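PDB 6Q64: endoglycosidase, which probably hydrolyses O-glycosidic bonds in complex N-glycans, as a family 18 glycoside hydrolase built on a TIM barrel. Local coordinates for residues H70-G75 with V248-Y253; S300-L305 with Y316-L321. The protein carries 1 engineered substitution. All blocks are in the same frame, centred on the assembly; numbering follows the deposited sequence.

Contact 1: residues H70-G75 with V248-Y253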
loop_
_atom_site.group_PDB
_atom_site.type_symbol
_atom_site.label_atom_id
_atom_site.label_comp_id
_atom_site.label_asym_id
_atom_site.label_seq_id
_atom_site.Cartn_x
_atom_site.Cartn_y
_atom_site.Cartn_z
ATOM N N HIS A 70 -3.497 12.754 8.360
ATOM C CA HIS A 70 -2.504 13.445 7.510
ATOM C C HIS A 70 -2.546 12.798 6.137
ATOM O O HIS A 70 -3.200 11.776 6.017
ATOM C CB HIS A 70 -1.107 13.369 8.141
ATOM C CG HIS A 70 -0.527 12.004 8.226
ATOM N ND1 HIS A 70 -0.781 11.167 9.301
ATOM C CD2 HIS A 70 0.312 11.342 7.394
ATOM C CE1 HIS A 70 -0.176 10.005 9.093
ATOM N NE2 HIS A 70 0.534 10.100 7.937
ATOM N N VAL A 71 -1.898 13.386 5.133
ATOM C CA VAL A 71 -1.708 12.683 3.840
ATOM C C VAL A 71 -0.672 11.586 4.073
ATOM O O VAL A 71 0.496 11.923 4.211
ATOM C CB VAL A 71 -1.234 13.629 2.749
ATOM C CG1 VAL A 71 -1.020 12.859 1.476
ATOM C CG2 VAL A 71 -2.185 14.779 2.550
ATOM N N LYS A 72 -1.112 10.340 4.196
ATOM C CA LYS A 72 -0.245 9.163 4.348
ATOM C C LYS A 72 0.677 9.073 3.145
ATOM O O LYS A 72 0.313 9.571 2.062
ATOM C CB LYS A 72 -1.069 7.893 4.511
ATOM C CG LYS A 72 -1.607 7.727 5.922
ATOM C CD LYS A 72 -2.378 6.455 6.137
ATOM C CE LYS A 72 -3.054 6.480 7.491
ATOM N NZ LYS A 72 -3.547 5.130 7.846
ATOM N N GLY A 73 1.871 8.527 3.373
ATOM C CA GLY A 73 2.851 8.252 2.314
ATOM C C GLY A 73 2.980 6.762 2.190
ATOM O O GLY A 73 3.095 6.112 3.242
ATOM N N PHE A 74 2.914 6.262 0.963
ATOM C CA PHE A 74 2.878 4.825 0.640
ATOM C C PHE A 74 3.755 4.585 -0.595
ATOM O O PHE A 74 4.126 5.532 -1.323
ATOM C CB PHE A 74 1.411 4.426 0.442
ATOM C CG PHE A 74 1.189 3.156 -0.352
ATOM C CD1 PHE A 74 1.168 1.926 0.277
ATOM C CD2 PHE A 74 1.011 3.208 -1.723
ATOM C CE1 PHE A 74 1.000 0.767 -0.454
ATOM C CE2 PHE A 74 0.849 2.049 -2.449
ATOM C CZ PHE A 74 0.856 0.830 -1.816
ATOM N N GLY A 75 4.075 3.325 -0.860
ATOM C CA GLY A 75 4.573 2.935 -2.190
ATOM C C GLY A 75 4.706 1.429 -2.299
ATOM O O GLY A 75 4.665 0.696 -1.263
ATOM N N VAL A 248 -11.835 -3.086 4.712
ATOM C CA VAL A 248 -10.612 -2.708 3.964
ATOM C C VAL A 248 -10.153 -1.298 4.342
ATOM O O VAL A 248 -10.921 -0.340 4.192
ATOM C CB VAL A 248 -10.915 -2.818 2.475
ATOM C CG1 VAL A 248 -9.819 -2.204 1.639
ATOM C CG2 VAL A 248 -11.141 -4.266 2.116
ATOM N N ASP A 249 -8.896 -1.171 4.756
ATOM C CA ASP A 249 -8.401 0.024 5.466
ATOM C C ASP A 249 -8.079 1.117 4.442
ATOM O O ASP A 249 -8.168 2.313 4.830
ATOM C CB ASP A 249 -7.252 -0.384 6.384
ATOM C CG ASP A 249 -7.674 -1.376 7.452
ATOM O OD1 ASP A 249 -8.585 -1.032 8.226
ATOM O OD2 ASP A 249 -7.107 -2.492 7.481
ATOM N N HIS A 250 -7.723 0.775 3.199
ATOM C CA HIS A 250 -7.447 1.804 2.151
ATOM C C HIS A 250 -7.822 1.291 0.768
ATOM O O HIS A 250 -7.661 0.085 0.496
ATOM C CB HIS A 250 -5.968 2.213 2.047
ATOM C CG HIS A 250 -5.504 3.060 3.172
ATOM N ND1 HIS A 250 -4.894 2.521 4.269
ATOM C CD2 HIS A 250 -5.615 4.382 3.407
ATOM C CE1 HIS A 250 -4.632 3.480 5.147
ATOM N NE2 HIS A 250 -5.076 4.629 4.646
ATOM N N TYR A 251 -8.262 2.222 -0.068
ATOM C CA TYR A 251 -8.614 2.008 -1.486
ATOM C C TYR A 251 -7.470 2.616 -2.286
ATOM O O TYR A 251 -7.288 3.846 -2.209
ATOM C CB TYR A 251 -9.979 2.643 -1.776
ATOM C CG TYR A 251 -11.014 2.488 -0.679
ATOM C CD1 TYR A 251 -11.246 1.268 -0.082
ATOM C CD2 TYR A 251 -11.755 3.553 -0.224
ATOM C CE1 TYR A 251 -12.156 1.123 0.951
ATOM C CE2 TYR A 251 -12.669 3.424 0.807
ATOM C CZ TYR A 251 -12.888 2.201 1.390
ATOM O OH TYR A 251 -13.800 2.036 2.391
ATOM N N ILE A 252 -6.681 1.799 -2.975
ATOM C CA ILE A 252 -5.410 2.290 -3.587
ATOM C C ILE A 252 -5.561 2.223 -5.089
ATOM O O ILE A 252 -5.800 1.106 -5.624
ATOM C CB ILE A 252 -4.176 1.491 -3.118
ATOM C CG1 ILE A 252 -4.152 1.333 -1.595
ATOM C CG2 ILE A 252 -2.912 2.132 -3.646
ATOM C CD1 ILE A 252 -2.890 0.698 -1.075
ATOM N N TYR A 253 -5.428 3.364 -5.735
ATOM C CA TYR A 253 -5.627 3.454 -7.193
ATOM C C TYR A 253 -4.285 3.758 -7.855
ATOM O O TYR A 253 -3.485 4.538 -7.348
ATOM C CB TYR A 253 -6.699 4.486 -7.557
ATOM C CG TYR A 253 -8.071 4.283 -6.949
ATOM C CD1 TYR A 253 -8.333 4.650 -5.650
ATOM C CD2 TYR A 253 -9.127 3.792 -7.683
ATOM C CE1 TYR A 253 -9.593 4.507 -5.101
ATOM C CE2 TYR A 253 -10.385 3.619 -7.142
ATOM C CZ TYR A 253 -10.629 3.992 -5.847
ATOM O OH TYR A 253 -11.872 3.904 -5.288
#
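F74 and I252 meet inside the TIM barrel of this family 18 glycoside hydrolase, and K72 and H250, each two residues earlier in the chain, meet beside them. The strands, 72-76 and 251-254, are not neighbours: strands 329-333 and 280-285 stand between them in the sheet, and even the CA atoms of F74 and I252 are 9.6 Å apart. Side chains alone bridge the barrel's interior. The apolar pair is the close-packed part. CG of F74 stands anti to its backbone N (chi1 159°), which carries the ring inward, and the isoleucine comes from the opposite direction to lay CD1 over one face. This CH-pi contact has CD1 4.1 Å from the centroid of the F74 ring, 23° off the normal. A branched residue suits the place because its second arm is used too: I252 CG2 lies 3.9 Å from F74 CE2, while I252 also packs against V232. At the K72 end the contact is looser and partly open to solvent. A lysine suits such a place, since its long aliphatic chain, extended beyond CG, can lie against the buried imidazole and still carry a charge; its methylenes run alongside the ring, CD 3.6 Å from H250 NE2. The ammonium reaches the ring's edge, in plane, without a hydrogen bond: K72 NZ stops 3.3 Å from the carbon CE1 of H250.

Contact 2: residues S300-L305 with Y316-L321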
loop_
_atom_site.group_PDB
_atom_site.type_symbol
_atom_site.label_atom_id
_atom_site.label_comp_id
_atom_site.label_asym_id
_atom_site.label_seq_id
_atom_site.Cartn_x
_atom_site.Cartn_y
_atom_site.Cartn_z
ATOM N N SER A 300 -2.769 20.552 -13.388
ATOM C CA SER A 300 -3.315 20.629 -12.012
ATOM C C SER A 300 -4.386 21.705 -11.984
ATOM O O SER A 300 -4.286 22.669 -12.739
ATOM C CB SER A 300 -2.253 20.934 -10.973
ATOM O OG SER A 300 -2.815 21.033 -9.669
ATOM N N VAL A 301 -5.286 21.557 -11.031
ATOM C CA VAL A 301 -6.380 22.515 -10.701
ATOM C C VAL A 301 -5.774 23.664 -9.878
ATOM O O VAL A 301 -6.475 24.613 -9.502
ATOM C CB VAL A 301 -7.489 21.718 -9.977
ATOM C CG1 VAL A 301 -7.201 21.585 -8.491
ATOM C CG2 VAL A 301 -8.859 22.281 -10.254
ATOM N N ARG A 302 -4.496 23.532 -9.552
ATOM C CA ARG A 302 -3.706 24.590 -8.880
ATOM C C ARG A 302 -2.789 25.188 -9.932
ATOM O O ARG A 302 -1.842 24.552 -10.369
ATOM C CB ARG A 302 -2.958 23.988 -7.695
ATOM C CG ARG A 302 -3.839 23.151 -6.783
ATOM C CD ARG A 302 -3.228 23.137 -5.420
ATOM N NE ARG A 302 -3.912 22.336 -4.418
ATOM C CZ ARG A 302 -4.620 22.827 -3.395
ATOM N NH1 ARG A 302 -4.796 24.123 -3.237
ATOM N NH2 ARG A 302 -5.119 22.005 -2.497
ATOM N N PRO A 303 -3.085 26.392 -10.444
ATOM C CA PRO A 303 -2.316 26.913 -11.569
ATOM C C PRO A 303 -0.828 26.969 -11.189
ATOM O O PRO A 303 -0.034 26.526 -11.962
ATOM C CB PRO A 303 -2.955 28.282 -11.843
ATOM C CG PRO A 303 -3.697 28.630 -10.552
ATOM C CD PRO A 303 -4.134 27.307 -9.968
ATOM N N GLU A 304 -0.500 27.409 -9.975
ATOM C CA GLU A 304 0.908 27.612 -9.543
ATOM C C GLU A 304 1.709 26.300 -9.623
ATOM O O GLU A 304 2.900 26.361 -9.906
ATOM C CB GLU A 304 0.960 28.277 -8.166
ATOM C CG GLU A 304 0.594 27.391 -7.015
ATOM C CD GLU A 304 -0.894 27.325 -6.712
ATOM O OE1 GLU A 304 -1.193 26.800 -5.635
ATOM O OE2 GLU A 304 -1.758 27.770 -7.555
ATOM N N LEU A 305 1.081 25.144 -9.455
ATOM C CA LEU A 305 1.753 23.828 -9.635
ATOM C C LEU A 305 2.169 23.585 -11.098
ATOM O O LEU A 305 2.985 22.691 -11.297
ATOM C CB LEU A 305 0.813 22.707 -9.179
ATOM C CG LEU A 305 1.084 22.130 -7.796
ATOM C CD1 LEU A 305 1.246 23.220 -6.746
ATOM C CD2 LEU A 305 -0.029 21.168 -7.403
ATOM N N TYR A 316 -1.627 15.435 -6.562
ATOM C CA TYR A 316 -2.184 14.279 -5.820
ATOM C C TYR A 316 -2.091 14.570 -4.316
ATOM O O TYR A 316 -3.055 14.507 -3.559
ATOM C CB TYR A 316 -1.496 12.983 -6.239
ATOM C CG TYR A 316 -1.831 12.492 -7.621
ATOM C CD1 TYR A 316 -2.362 13.319 -8.604
ATOM C CD2 TYR A 316 -1.617 11.170 -7.966
ATOM C CE1 TYR A 316 -2.665 12.853 -9.887
ATOM C CE2 TYR A 316 -1.875 10.692 -9.250
ATOM C CZ TYR A 316 -2.381 11.540 -10.218
ATOM O OH TYR A 316 -2.638 11.067 -11.468
ATOM N N ALA A 317 -0.914 14.934 -3.857
ATOM C CA ALA A 317 -0.669 15.068 -2.407
ATOM C C ALA A 317 -1.563 16.163 -1.834
ATOM O O ALA A 317 -1.805 16.087 -0.634
ATOM C CB ALA A 317 0.791 15.366 -2.150
ATOM N N THR A 318 -1.952 17.159 -2.632
ATOM C CA THR A 318 -2.661 18.359 -2.127
ATOM C C THR A 318 -4.140 18.335 -2.564
ATOM O O THR A 318 -4.767 19.422 -2.475
ATOM C CB THR A 318 -2.026 19.653 -2.633
ATOM O OG1 THR A 318 -2.125 19.601 -4.047
ATOM C CG2 THR A 318 -0.582 19.822 -2.228
ATOM N N LEU A 319 -4.646 17.168 -2.996
ATOM C CA LEU A 319 -5.946 17.005 -3.701
ATOM C C LEU A 319 -7.080 17.210 -2.710
ATOM O O LEU A 319 -7.257 16.322 -1.852
ATOM C CB LEU A 319 -6.034 15.602 -4.276
ATOM C CG LEU A 319 -7.227 15.354 -5.178
ATOM C CD1 LEU A 319 -7.112 16.146 -6.449
ATOM C CD2 LEU A 319 -7.339 13.890 -5.534
ATOM N N ASP A 320 -7.735 18.374 -2.785
ATOM C CA ASP A 320 -8.979 18.723 -2.055
ATOM C C ASP A 320 -10.109 18.142 -2.877
ATOM O O ASP A 320 -10.233 18.545 -4.006
ATOM C CB ASP A 320 -9.068 20.238 -1.877
ATOM C CG ASP A 320 -8.047 20.733 -0.860
ATOM O OD1 ASP A 320 -7.611 19.871 -0.020
ATOM O OD2 ASP A 320 -7.761 21.981 -0.848
ATOM N N LEU A 321 -10.819 17.148 -2.369
ATOM C CA LEU A 321 -12.005 16.541 -3.059
ATOM C C LEU A 321 -13.237 17.430 -2.996
ATOM O O LEU A 321 -13.255 18.435 -2.306
ATOM C CB LEU A 321 -12.218 15.183 -2.416
ATOM C CG LEU A 321 -11.070 14.277 -2.815
ATOM C CD1 LEU A 321 -10.450 13.558 -1.642
ATOM C CD2 LEU A 321 -11.527 13.331 -3.892
#
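R302 grips T318 side-on with two nitrogens, just where helix 311-317 gives way to loop. NH2 makes the straight bond, 2.6 Å to T318 O at 171°, lying in the carbonyl plane and almost exactly in the guanidinium plane. NE reaches T318 OG1 at 3.3 Å with a more bent angle of 136°, the hydroxyl being tilted from the guanidinium plane. The same NH2 also makes a weak, salt-bridged bond to D320 OD2 at 3.1 Å, the carboxylate turned steeply from the guanidinium. Arginine suits the place: a long arm, extended from CG to NE, carries several N-H groups to three acceptors. Beyond this shell, T318 OG1 is held between the backbone N and the carbonyl carbon (chi1 61°), so one hydroxyl both accepts from NE and bonds back to the last turn, at L314 O and D315 O. D320 turns its other oxygen, OD1, to R326, placing a carboxylate between two arginines. On the loop side an ST turn sets the root of the arginine: R302 N donates to S300 OG at 3.0 Å, and S300 OG also bonds D315 OD1. A leucine in place of R302 would lack the side-chain N-H groups and is likely to leave T318 O without the NH2 donor and D320 with one cation fewer. The chemistry implies a positive group settled at the carbonyl end of a helix, where the helix dipole would probably favour it.

In the fold
Contact 1 lies near the middle of the molecule, its centre about 6 Å from that of the chain, whereas contact 2 sits on the periphery, about 22 Å out; their centres are about 18 Å apart. They nevertheless touch, V71 CG2 packing 3.5 Å from A317 O. The chain leaving contact 2 runs into strand 329-333, whose I330 pairs with K72 and F74 of contact 1, and R326, the salt-bridge partner of D320, also meets V71. As in other family 18 enzymes, the active site probably lies at the carboxyl ends of the strands, the end toward which F74 and I252 lead.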